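Local coordinates for importin subunit beta-1 (Saccharomyces cerevisiae, PDB 5OWU), which carries proteins into the nucleus together with importin alpha, the adaptor that recognises the classical nuclear localization signal of the cargo, at residues K646-V651 against M682-Q687. Residues are numbered along the deposited sequence; the frame is centred on the assembly and turned at random.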
# COMPACT_ATOMS: atom_id res chain seq x y z
N LYS A 646 -18.19 -17.45 -19.42
CA LYS A 646 -17.52 -18.24 -18.38
C LYS A 646 -16.58 -17.37 -17.55
O LYS A 646 -16.55 -17.47 -16.32
CB LYS A 646 -16.75 -19.40 -19.02
CG LYS A 646 -16.00 -20.27 -18.00
CD LYS A 646 -15.47 -21.56 -18.62
CE LYS A 646 -16.60 -22.51 -19.01
NZ LYS A 646 -16.12 -23.90 -19.26
N ALA A 647 -15.81 -16.50 -18.20
CA ALA A 647 -14.90 -15.62 -17.47
C ALA A 647 -15.67 -14.66 -16.57
O ALA A 647 -15.30 -14.44 -15.42
CB ALA A 647 -14.03 -14.84 -18.46
N LEU A 648 -16.74 -14.06 -17.10
CA LEU A 648 -17.53 -13.12 -16.31
C LEU A 648 -18.08 -13.77 -15.06
O LEU A 648 -18.15 -13.13 -14.00
CB LEU A 648 -18.67 -12.55 -17.16
CG LEU A 648 -18.30 -11.53 -18.24
CD1 LEU A 648 -19.45 -11.37 -19.22
CD2 LEU A 648 -17.94 -10.18 -17.63
N ASN A 649 -18.47 -15.05 -15.15
CA ASN A 649 -19.04 -15.72 -13.99
C ASN A 649 -17.99 -16.23 -13.01
O ASN A 649 -18.34 -16.56 -11.87
CB ASN A 649 -19.93 -16.88 -14.44
CG ASN A 649 -21.26 -16.40 -15.00
OD1 ASN A 649 -21.81 -15.41 -14.52
ND2 ASN A 649 -21.76 -17.09 -16.01
N GLN A 650 -16.72 -16.31 -13.41
CA GLN A 650 -15.64 -16.67 -12.49
C GLN A 650 -15.32 -15.46 -11.61
O GLN A 650 -14.26 -14.83 -11.71
CB GLN A 650 -14.41 -17.13 -13.25
CG GLN A 650 -14.51 -18.53 -13.83
CD GLN A 650 -13.27 -18.92 -14.63
OE1 GLN A 650 -13.37 -19.54 -15.69
NE2 GLN A 650 -12.10 -18.56 -14.11
N VAL A 651 -16.27 -15.13 -10.74
CA VAL A 651 -16.17 -13.92 -9.94
C VAL A 651 -15.02 -13.98 -8.94
O VAL A 651 -14.55 -12.93 -8.48
CB VAL A 651 -17.49 -13.64 -9.20
CG1 VAL A 651 -18.58 -13.27 -10.18
CG2 VAL A 651 -17.90 -14.84 -8.34
N MET A 682 -26.38 -6.39 -19.18
CA MET A 682 -26.90 -5.91 -17.91
C MET A 682 -27.33 -7.08 -17.05
O MET A 682 -26.93 -7.18 -15.88
CB MET A 682 -28.06 -4.93 -18.14
CG MET A 682 -27.67 -3.60 -18.78
SD MET A 682 -26.54 -2.58 -17.78
CE MET A 682 -27.66 -2.01 -16.50
N ASN A 683 -28.07 -8.03 -17.64
CA ASN A 683 -28.49 -9.19 -16.87
C ASN A 683 -27.29 -9.85 -16.22
O ASN A 683 -27.21 -9.96 -14.99
CB ASN A 683 -29.26 -10.17 -17.76
CG ASN A 683 -30.66 -9.67 -18.08
OD1 ASN A 683 -31.24 -8.90 -17.32
ND2 ASN A 683 -31.20 -10.11 -19.21
N VAL A 684 -26.29 -10.21 -17.03
CA VAL A 684 -25.13 -10.90 -16.46
C VAL A 684 -24.55 -10.06 -15.34
O VAL A 684 -24.33 -10.55 -14.22
CB VAL A 684 -24.08 -11.20 -17.55
CG1 VAL A 684 -22.85 -11.85 -16.93
CG2 VAL A 684 -24.66 -12.12 -18.60
N LEU A 685 -24.35 -8.77 -15.60
CA LEU A 685 -23.68 -7.94 -14.60
C LEU A 685 -24.48 -7.91 -13.31
O LEU A 685 -23.91 -8.03 -12.22
CB LEU A 685 -23.47 -6.52 -15.15
CG LEU A 685 -22.41 -6.44 -16.26
CD1 LEU A 685 -22.51 -5.11 -17.01
CD2 LEU A 685 -21.02 -6.62 -15.69
N ALA A 686 -25.81 -7.82 -13.42
CA ALA A 686 -26.63 -7.78 -12.22
C ALA A 686 -26.43 -9.04 -11.40
O ALA A 686 -26.31 -8.98 -10.17
CB ALA A 686 -28.10 -7.59 -12.59
N GLN A 687 -26.35 -10.20 -12.06
CA GLN A 687 -26.06 -11.43 -11.35
C GLN A 687 -24.68 -11.35 -10.69
O GLN A 687 -24.53 -11.64 -9.50
CB GLN A 687 -26.13 -12.62 -12.31
CG GLN A 687 -27.47 -12.78 -13.01
CD GLN A 687 -27.37 -13.62 -14.27
OE1 GLN A 687 -26.66 -14.62 -14.31
NE2 GLN A 687 -28.08 -13.20 -15.32
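The last turn of helix 637-649 comes up against the C-terminal half of helix 675-689, and the backbones draw nearest at L648 and V684, whose CA atoms stand 7.9 Å apart. Both residues direct their CB atoms at the opposing helix, and the two side chains cross at about a right angle. The touch is methyl to methyl: CD1 of L648 lies 4.1 Å from CG1 of V684, an ordinary van der Waals distance. V684 delivers that methyl by setting CG1 anti to its backbone N (chi1 177°), while CG2 is the branch that lies beside the N. N649, an exposed residue, adds a looser touch. Its CB does not aim at the other helix, but the amide end swings closer, and OD1 comes to 4.4 Å from the same CG1 of V684, with no polar bond in it.

This is the seam between neighbouring HEAT repeats, 15 and 16, in the alpha-solenoid of importin beta. L648 is buried, and its side chain also packs on A659 and I663 of helix 655-669, so one leucine serves the interior of its own repeat and the step to the next. Across the seam, L685 points its CB away from helix 637-649, although the end of its side chain comes nearer, and it packs on V705 and I709 of helix 698-713. Just past the seam helix 637-649 ends: Q650 forms the centre of an inverse gamma turn, closed by a weak bond of 2.8 Å from V651 N to N649 O, and V651 then pairs through its backbone with R695.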